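Local coordinates for glycine cleavage system H protein 1 (Mycobacterium marinum, PDB 3TZU) that probably shuttles the methylamine group of glycine from the P protein to the T protein of the glycine cleavage system on a covalently bound lipoyl cofactor, at residues V54-V59 and A95-P100; I89-T94 and A110-S115; E21-A26 and A83-Q88. One frame throughout, in Å; residues are numbered along the deposited sequence.

Contact 1: V54-V59 and A95-P100; sequences VQLPEV and AAVDDP
Val54 and Val97 bury the largest areas here, and their CA atoms, 5.3 Å apart, mark the point where the end of strand 51-55 meets helix 94-98. The two valines touch through different branches: Val54 CG1 lies 4.2 Å from Val97 CG2, while Val97 CG1 lies 3.9 Å from the backbone O of Val54. In Val54, CG1 stands anti to the backbone N (chi1 176°), which leaves CG2 beside the backbone N, where it meets Pro100 CB at 3.9 Å. Leu56 comes onto the same methyl, Val97 CG2, the two side chains lying alongside and running in contrary directions. Its CD1 is only 3.2 Å from Val97 CG2, tighter than normal van der Waals contact. This is strand-against-helix packing inside the lipoyl-binding region: strand 51-55 is an outermost strand of a three-stranded antiparallel sheet, held on its inner side by backbone bonds such as that between Gln55 and Glu71. Polar linkage between the segments runs through a water, which accepts from Val54 N at 3.0 Å and donates to Val97 O at 2.7 Å. The carbonyl of Val97 lies in the last turn of the helix, and within that turn Asp99 N bonds back to Ala95 O over 2.9 Å. Leu56 also touches Val92, on the strand that leads into the helix.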
loop_
_atom_site.group_PDB
_atom_site.type_symbol
_atom_site.label_atom_id
_atom_site.label_comp_id
_atom_site.label_asym_id
_atom_site.label_seq_id
_atom_site.Cartn_x
_atom_site.Cartn_y
_atom_site.Cartn_z
ATOM N N VAL A 54 -9.159 -4.952 -11.285
ATOM C CA VAL A 54 -10.025 -4.977 -10.122
ATOM C C VAL A 54 -10.942 -6.186 -10.267
ATOM O O VAL A 54 -11.481 -6.434 -11.365
ATOM C CB VAL A 54 -10.866 -3.688 -9.987
ATOM C CG1 VAL A 54 -11.820 -3.811 -8.814
ATOM C CG2 VAL A 54 -9.973 -2.453 -9.825
ATOM N N GLN A 55 -11.073 -6.946 -9.172
ATOM C CA GLN A 55 -11.882 -8.169 -9.103
ATOM C C GLN A 55 -12.829 -8.025 -7.944
ATOM O O GLN A 55 -12.419 -7.821 -6.814
ATOM C CB GLN A 55 -10.960 -9.394 -8.924
ATOM C CG GLN A 55 -11.633 -10.733 -8.659
ATOM C CD GLN A 55 -10.891 -11.888 -9.332
ATOM O OE1 GLN A 55 -11.428 -12.513 -10.260
ATOM N NE2 GLN A 55 -9.634 -12.142 -8.917
ATOM N N LEU A 56 -14.117 -8.113 -8.238
ATOM C CA LEU A 56 -15.147 -7.868 -7.238
ATOM C C LEU A 56 -15.920 -9.123 -6.991
ATOM O O LEU A 56 -15.906 -10.031 -7.803
ATOM C CB LEU A 56 -16.093 -6.755 -7.697
ATOM C CG LEU A 56 -15.332 -5.454 -7.986
ATOM C CD1 LEU A 56 -16.264 -4.443 -8.630
ATOM C CD2 LEU A 56 -14.704 -4.881 -6.725
ATOM N N PRO A 57 -16.606 -9.187 -5.852
ATOM C CA PRO A 57 -17.558 -10.265 -5.644
ATOM C C PRO A 57 -18.756 -10.131 -6.560
ATOM O O PRO A 57 -19.034 -9.045 -7.065
ATOM C CB PRO A 57 -17.997 -10.072 -4.195
ATOM C CG PRO A 57 -17.712 -8.649 -3.877
ATOM C CD PRO A 57 -16.532 -8.267 -4.701
ATOM N N GLU A 58 -19.459 -11.238 -6.769
ATOM C CA GLU A 58 -20.620 -11.230 -7.648
ATOM C C GLU A 58 -21.809 -10.640 -6.914
ATOM O O GLU A 58 -21.935 -10.784 -5.696
ATOM C CB GLU A 58 -20.947 -12.641 -8.103
ATOM C CG GLU A 58 -19.861 -13.256 -8.961
ATOM C CD GLU A 58 -19.532 -14.688 -8.552
ATOM O OE1 GLU A 58 -18.389 -14.903 -8.051
ATOM O OE2 GLU A 58 -20.403 -15.580 -8.720
ATOM N N VAL A 59 -22.662 -9.955 -7.661
ATOM C CA VAL A 59 -23.960 -9.538 -7.168
ATOM C C VAL A 59 -24.662 -10.796 -6.680
ATOM O O VAL A 59 -24.790 -11.765 -7.431
ATOM C CB VAL A 59 -24.787 -8.868 -8.283
ATOM C CG1 VAL A 59 -26.240 -8.648 -7.850
ATOM C CG2 VAL A 59 -24.140 -7.554 -8.706
ATOM N N ALA A 95 -18.229 0.189 -13.975
ATOM C CA ALA A 95 -17.415 1.266 -14.562
ATOM C C ALA A 95 -16.027 1.282 -13.893
ATOM O O ALA A 95 -15.026 1.526 -14.550
ATOM C CB ALA A 95 -18.094 2.616 -14.422
ATOM N N ALA A 96 -15.990 0.996 -12.593
ATOM C CA ALA A 96 -14.751 0.918 -11.832
ATOM C C ALA A 96 -13.872 -0.238 -12.303
ATOM O O ALA A 96 -12.669 -0.054 -12.502
ATOM C CB ALA A 96 -15.066 0.760 -10.357
ATOM N N VAL A 97 -14.465 -1.422 -12.463
ATOM C CA VAL A 97 -13.756 -2.601 -12.956
ATOM C C VAL A 97 -13.233 -2.357 -14.353
ATOM O O VAL A 97 -12.086 -2.698 -14.660
ATOM C CB VAL A 97 -14.661 -3.870 -12.975
ATOM C CG1 VAL A 97 -14.087 -4.971 -13.878
ATOM C CG2 VAL A 97 -14.882 -4.388 -11.558
ATOM N N ASP A 98 -14.080 -1.784 -15.203
ATOM C CA ASP A 98 -13.716 -1.535 -16.591
ATOM C C ASP A 98 -12.636 -0.485 -16.761
ATOM O O ASP A 98 -11.785 -0.634 -17.615
ATOM C CB ASP A 98 -14.927 -1.112 -17.400
ATOM C CG ASP A 98 -15.831 -2.271 -17.748
ATOM O OD1 ASP A 98 -15.520 -3.427 -17.392
ATOM O OD2 ASP A 98 -16.860 -2.018 -18.374
ATOM N N ASP A 99 -12.677 0.577 -15.968
ATOM C CA ASP A 99 -11.692 1.660 -16.071
ATOM C C ASP A 99 -11.121 1.924 -14.689
ATOM O O ASP A 99 -11.498 2.876 -14.032
ATOM C CB ASP A 99 -12.334 2.922 -16.665
ATOM C CG ASP A 99 -11.327 4.074 -16.881
ATOM O OD1 ASP A 99 -10.089 3.881 -16.778
ATOM O OD2 ASP A 99 -11.797 5.200 -17.157
ATOM N N PRO A 100 -10.202 1.071 -14.241
ATOM C CA PRO A 100 -9.754 1.214 -12.863
ATOM C C PRO A 100 -9.023 2.539 -12.576
ATOM O O PRO A 100 -8.956 2.946 -11.431
ATOM C CB PRO A 100 -8.854 -0.013 -12.647
ATOM C CG PRO A 100 -9.136 -0.922 -13.793
ATOM C CD PRO A 100 -9.509 -0.024 -14.927
HETATM O O HOH W 1 -10.606 -4.834 -13.865
#

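Contact 2: I89-T94 and A110-S115; sequences IVEVNT and AGWLYS
Asn93 stacks over one face of the Trp112 indole, its amide tilted 27° from the ring. Its CB sits 3.5 Å from the centroid of the six-membered ring, 6° off the ring normal, a CH-pi contact; CG lies anti to the backbone N (chi1 -176°), which carries the amide out over the indole and sets ND2 above the rim on the pyrrole side. That nitrogen donates to Trp112 O at 2.7 Å, so carbonyls of the 110-112 loop hold the amide over the ring, the one of Ala110 only weakly. Glu91 reaches the far rim of the indole with an extended chain, its CD 3.6 Å from Trp112 CH2.

Behind these side chains stands an antiparallel backbone pairing. Asn93 N donates to Leu113 O (2.9 Å), and Ser115 N to Glu91 O (2.9 Å). Val90 N bonds Ser115 O at 2.9 Å, whereas Glu91 N makes only a weak bond to the same oxygen: the extra residue opposite Ser115 makes a classic beta bulge.

Further out, Asn93 is the N-cap of helix 94-98, and Arg37 makes a cation-pi contact with Trp112. Two carbonyls at ND2 and a weak bond from Ala96 N at OD1 favour this amide orientation, although ND2 lies 3.0 Å from Trp112 NE1, another donor.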
loop_
_atom_site.group_PDB
_atom_site.type_symbol
_atom_site.label_atom_id
_atom_site.label_comp_id
_atom_site.label_asym_id
_atom_site.label_seq_id
_atom_site.Cartn_x
_atom_site.Cartn_y
_atom_site.Cartn_z
ATOM N N ILE A 89 -24.058 -9.015 -1.327
ATOM C CA ILE A 89 -23.722 -8.015 -2.341
ATOM C C ILE A 89 -24.944 -7.689 -3.228
ATOM O O ILE A 89 -25.508 -8.569 -3.830
ATOM C CB ILE A 89 -22.588 -8.475 -3.255
ATOM C CG1 ILE A 89 -21.343 -8.864 -2.435
ATOM C CG2 ILE A 89 -22.276 -7.389 -4.269
ATOM C CD1 ILE A 89 -20.708 -7.731 -1.669
ATOM N N VAL A 90 -25.254 -6.403 -3.345
ATOM C CA VAL A 90 -26.408 -5.874 -4.069
ATOM C C VAL A 90 -26.037 -5.216 -5.408
ATOM O O VAL A 90 -26.772 -5.357 -6.379
ATOM C CB VAL A 90 -27.142 -4.840 -3.201
ATOM C CG1 VAL A 90 -28.332 -4.239 -3.951
ATOM C CG2 VAL A 90 -27.611 -5.510 -1.928
ATOM N N GLU A 91 -24.916 -4.494 -5.452
ATOM C CA GLU A 91 -24.420 -3.892 -6.704
ATOM C C GLU A 91 -22.883 -3.944 -6.756
ATOM O O GLU A 91 -22.252 -3.999 -5.718
ATOM C CB GLU A 91 -24.914 -2.429 -6.834
ATOM C CG GLU A 91 -24.881 -1.866 -8.269
ATOM C CD GLU A 91 -25.365 -0.403 -8.399
ATOM O OE1 GLU A 91 -25.755 0.226 -7.365
ATOM O OE2 GLU A 91 -25.351 0.109 -9.565
ATOM N N VAL A 92 -22.313 -3.963 -7.962
ATOM C CA VAL A 92 -20.869 -3.829 -8.195
ATOM C C VAL A 92 -20.675 -2.689 -9.181
ATOM O O VAL A 92 -21.496 -2.520 -10.089
ATOM C CB VAL A 92 -20.210 -5.116 -8.770
ATOM C CG1 VAL A 92 -20.206 -6.227 -7.726
ATOM C CG2 VAL A 92 -20.909 -5.578 -10.057
ATOM N N ASN A 93 -19.608 -1.902 -8.998
ATOM C CA ASN A 93 -19.399 -0.722 -9.843
ATOM C C ASN A 93 -18.604 -1.112 -11.067
ATOM O O ASN A 93 -17.401 -0.951 -11.108
ATOM C CB ASN A 93 -18.691 0.406 -9.083
ATOM C CG ASN A 93 -18.553 1.690 -9.916
ATOM O OD1 ASN A 93 -18.847 1.708 -11.121
ATOM N ND2 ASN A 93 -18.129 2.778 -9.267
ATOM N N THR A 94 -19.298 -1.611 -12.074
ATOM C CA THR A 94 -18.658 -2.126 -13.274
ATOM C C THR A 94 -17.835 -1.085 -14.036
ATOM O O THR A 94 -16.852 -1.449 -14.680
ATOM C CB THR A 94 -19.711 -2.761 -14.201
ATOM O OG1 THR A 94 -20.173 -3.962 -13.589
ATOM C CG2 THR A 94 -19.142 -3.070 -15.576
ATOM N N ALA A 110 -17.091 8.364 -7.553
ATOM C CA ALA A 110 -17.324 7.472 -8.695
ATOM C C ALA A 110 -16.513 6.172 -8.633
ATOM O O ALA A 110 -16.829 5.215 -9.321
ATOM C CB ALA A 110 -17.061 8.216 -10.002
ATOM N N GLY A 111 -15.455 6.145 -7.826
ATOM C CA GLY A 111 -14.637 4.955 -7.653
ATOM C C GLY A 111 -15.080 3.944 -6.596
ATOM O O GLY A 111 -14.338 3.016 -6.290
ATOM N N TRP A 112 -16.276 4.098 -6.040
ATOM C CA TRP A 112 -16.853 3.067 -5.166
ATOM C C TRP A 112 -16.845 1.721 -5.882
ATOM O O TRP A 112 -16.912 1.654 -7.124
ATOM C CB TRP A 112 -18.271 3.459 -4.753
ATOM C CG TRP A 112 -19.257 3.428 -5.888
ATOM C CD1 TRP A 112 -19.481 4.406 -6.854
ATOM C CD2 TRP A 112 -20.168 2.343 -6.239
ATOM N NE1 TRP A 112 -20.437 4.015 -7.737
ATOM C CE2 TRP A 112 -20.892 2.788 -7.431
ATOM C CE3 TRP A 112 -20.447 1.093 -5.710
ATOM C CZ2 TRP A 112 -21.865 1.999 -8.038
ATOM C CZ3 TRP A 112 -21.429 0.306 -6.327
ATOM C CH2 TRP A 112 -22.120 0.747 -7.460
ATOM N N LEU A 113 -16.742 0.639 -5.119
ATOM C CA LEU A 113 -16.448 -0.674 -5.711
ATOM C C LEU A 113 -17.651 -1.586 -5.723
ATOM O O LEU A 113 -17.841 -2.333 -6.676
ATOM C CB LEU A 113 -15.298 -1.347 -4.952
ATOM C CG LEU A 113 -13.907 -0.680 -5.054
ATOM C CD1 LEU A 113 -12.831 -1.496 -4.317
ATOM C CD2 LEU A 113 -13.511 -0.438 -6.505
ATOM N N TYR A 114 -18.442 -1.557 -4.653
ATOM C CA TYR A 114 -19.653 -2.383 -4.543
ATOM C C TYR A 114 -20.580 -1.860 -3.456
ATOM O O TYR A 114 -20.231 -0.958 -2.713
ATOM C CB TYR A 114 -19.316 -3.889 -4.320
ATOM C CG TYR A 114 -18.662 -4.262 -3.003
ATOM C CD1 TYR A 114 -19.409 -4.426 -1.855
ATOM C CD2 TYR A 114 -17.288 -4.493 -2.923
ATOM C CE1 TYR A 114 -18.815 -4.780 -0.644
ATOM C CE2 TYR A 114 -16.677 -4.838 -1.714
ATOM C CZ TYR A 114 -17.456 -4.976 -0.576
ATOM O OH TYR A 114 -16.883 -5.323 0.626
ATOM N N SER A 115 -21.792 -2.403 -3.394
ATOM C CA SER A 115 -22.697 -2.106 -2.289
ATOM C C SER A 115 -23.117 -3.414 -1.663
ATOM O O SER A 115 -23.313 -4.422 -2.368
ATOM C CB SER A 115 -23.921 -1.322 -2.749
ATOM O OG SER A 115 -24.889 -2.175 -3.317
#

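Contact 3: E21-A26 and A83-Q88. With ACT (acetate ion), chain E.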
loop_
_atom_site.group_PDB
_atom_site.type_symbol
_atom_site.label_atom_id
_atom_site.label_comp_id
_atom_site.label_asym_id
_atom_site.label_seq_id
_atom_site.Cartn_x
_atom_site.Cartn_y
_atom_site.Cartn_z
ATOM N N GLU A 21 -10.065 0.483 3.665
ATOM C CA GLU A 21 -11.342 0.596 3.023
ATOM C C GLU A 21 -12.225 1.554 3.767
ATOM O O GLU A 21 -11.943 1.909 4.900
ATOM C CB GLU A 21 -11.993 -0.773 2.920
ATOM C CG GLU A 21 -11.162 -1.663 2.029
ATOM C CD GLU A 21 -11.757 -3.004 1.699
ATOM O OE1 GLU A 21 -12.981 -3.156 1.596
ATOM O OE2 GLU A 21 -10.949 -3.928 1.484
ATOM N N TRP A 22 -13.289 1.975 3.099
ATOM C CA TRP A 22 -14.368 2.710 3.729
ATOM C C TRP A 22 -15.674 2.016 3.491
ATOM O O TRP A 22 -15.805 1.269 2.541
ATOM C CB TRP A 22 -14.429 4.173 3.246
ATOM C CG TRP A 22 -14.527 4.351 1.758
ATOM C CD1 TRP A 22 -13.471 4.564 0.854
ATOM C CD2 TRP A 22 -15.746 4.317 0.922
ATOM N NE1 TRP A 22 -13.941 4.667 -0.424
ATOM C CE2 TRP A 22 -15.298 4.527 -0.459
ATOM C CE3 TRP A 22 -17.099 4.162 1.172
ATOM C CZ2 TRP A 22 -16.187 4.577 -1.516
ATOM C CZ3 TRP A 22 -17.988 4.191 0.090
ATOM C CH2 TRP A 22 -17.549 4.404 -1.216
ATOM N N ILE A 23 -16.648 2.270 4.354
ATOM C CA ILE A 23 -18.033 1.807 4.177
ATOM C C ILE A 23 -18.916 2.995 4.576
ATOM O O ILE A 23 -18.620 3.691 5.555
ATOM C CB ILE A 23 -18.341 0.541 5.020
ATOM C CG1 ILE A 23 -19.773 0.068 4.789
ATOM C CG2 ILE A 23 -18.101 0.783 6.500
ATOM C CD1 ILE A 23 -20.030 -1.398 5.122
ATOM N N ASP A 24 -19.969 3.244 3.796
ATOM C CA ASP A 24 -20.842 4.398 4.016
ATOM C C ASP A 24 -21.857 4.152 5.105
ATOM O O ASP A 24 -23.031 4.149 4.850
ATOM C CB ASP A 24 -21.592 4.796 2.716
ATOM C CG ASP A 24 -20.757 5.670 1.819
ATOM O OD1 ASP A 24 -19.840 6.346 2.357
ATOM O OD2 ASP A 24 -20.990 5.695 0.600
ATOM N N ILE A 25 -21.373 3.919 6.312
ATOM C CA ILE A 25 -22.148 4.043 7.516
ATOM C C ILE A 25 -21.468 5.183 8.264
ATOM O O ILE A 25 -20.237 5.164 8.493
ATOM C CB ILE A 25 -22.079 2.765 8.363
ATOM C CG1 ILE A 25 -22.610 1.535 7.591
ATOM C CG2 ILE A 25 -22.872 2.925 9.640
ATOM C CD1 ILE A 25 -22.164 0.203 8.174
ATOM N N ALA A 26 -22.249 6.196 8.617
ATOM C CA ALA A 26 -21.750 7.289 9.440
ATOM C C ALA A 26 -21.295 6.746 10.780
ATOM O O ALA A 26 -21.945 5.886 11.349
ATOM C CB ALA A 26 -22.819 8.350 9.636
ATOM N N ALA A 83 -13.565 -7.438 3.471
ATOM C CA ALA A 83 -14.929 -6.966 3.705
ATOM C C ALA A 83 -15.053 -6.227 5.040
ATOM O O ALA A 83 -14.757 -6.792 6.081
ATOM C CB ALA A 83 -15.889 -8.159 3.686
ATOM N N PRO A 84 -15.458 -4.955 5.015
ATOM C CA PRO A 84 -15.700 -4.263 6.275
ATOM C C PRO A 84 -16.964 -4.764 7.001
ATOM O O PRO A 84 -17.123 -4.517 8.202
ATOM C CB PRO A 84 -15.901 -2.801 5.843
ATOM C CG PRO A 84 -15.263 -2.702 4.518
ATOM C CD PRO A 84 -15.494 -4.027 3.878
ATOM N N ALA A 85 -17.833 -5.468 6.262
ATOM C CA ALA A 85 -19.163 -5.860 6.764
ATOM C C ALA A 85 -19.553 -7.222 6.210
ATOM O O ALA A 85 -19.193 -7.574 5.092
ATOM C CB ALA A 85 -20.197 -4.804 6.379
ATOM N N SER A 86 -20.249 -8.004 7.025
ATOM C CA SER A 86 -20.916 -9.222 6.569
ATOM C C SER A 86 -22.233 -8.841 5.872
ATOM O O SER A 86 -22.885 -7.878 6.269
ATOM C CB SER A 86 -21.232 -10.136 7.754
ATOM O OG SER A 86 -20.072 -10.442 8.511
ATOM N N GLY A 87 -22.625 -9.596 4.844
ATOM C CA GLY A 87 -23.906 -9.361 4.161
ATOM C C GLY A 87 -23.982 -9.826 2.717
ATOM O O GLY A 87 -23.086 -10.511 2.231
ATOM N N GLN A 88 -25.059 -9.445 2.031
ATOM C CA GLN A 88 -25.247 -9.810 0.641
ATOM C C GLN A 88 -24.793 -8.677 -0.275
ATOM O O GLN A 88 -25.104 -7.513 -0.039
ATOM C CB GLN A 88 -26.716 -10.153 0.381
ATOM C CG GLN A 88 -26.918 -11.189 -0.688
ATOM C CD GLN A 88 -28.377 -11.605 -0.849
ATOM O OE1 GLN A 88 -29.120 -11.745 0.125
ATOM N NE2 GLN A 88 -28.783 -11.826 -2.082
HETATM C C ACT E . -20.430 -13.803 9.329
HETATM O O ACT E . -21.242 -13.772 8.378
HETATM O OXT ACT E . -19.940 -12.753 9.747
HETATM C CH3 ACT E . -20.034 -15.084 9.996
#
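This is a buried, mainly apolar contact between strand 21-23, in the interior of the five-stranded antiparallel sheet, and the loop at 83-84 and short strand 85-86, which pack against it. The backbones stay apart, the nearest CA atoms being those of Ile23 and Pro84 at 6.8 Å, and side chains fill the gap. Pro84 rests against both Glu21 and Ile23. Glu21 crosses its ring at about a right angle, with OE1 3.5 Å from Pro84 CD, and Ile23 CB is 4.2 Å from Pro84 CB. Ile23 carries CG1 anti to its backbone N (chi1 -179°), and this extended branch takes CD1 past the proline to Ala85 CB, 3.6 Å away. The carboxylate of Glu21 is buried but has a polar partner: OE2 accepts from the backbone N of Ile82, just before the loop. Such a bond ties the glutamate to the chain it packs against, and would probably favour the charged form. Val38 of the neighbouring strand 36-40 touches Glu21, Ile23 and Pro84 alike. Away from this core, Ser86 OG donates to OXT of an acetate, probably from the crystallisation liquor, at 2.6 Å. Chain leaving strand 77-82 of one sheet packs here on a strand of the other, as in the barrel-sandwich hybrid fold of lipoyl domains.

In the fold
Contacts 1 and 2 are neighbours, their centres about 7 Å apart, and they touch where Pro57 O meets Val92 CG1 at 3.1 Å; strand 88-92 runs on into helix 94-98, so one continuous piece of chain serves both. Contact 3 lies about 12 Å from contact 2, centre to centre, and about 17 Å from contact 1. It meets contact 2 at Trp22 against Trp112 and at Pro84 against Tyr114. Along the chain, contacts 1 and 3 have alternating segments, as do contacts 1 and 2, whereas contact 3 closes before contact 2 opens. Contacts 2 and 3 both reach the five-stranded sheet; contact 1 sets edge strand 51-55 of the three-stranded sheet against the helix that follows outermost strand 88-92 of the five-stranded one.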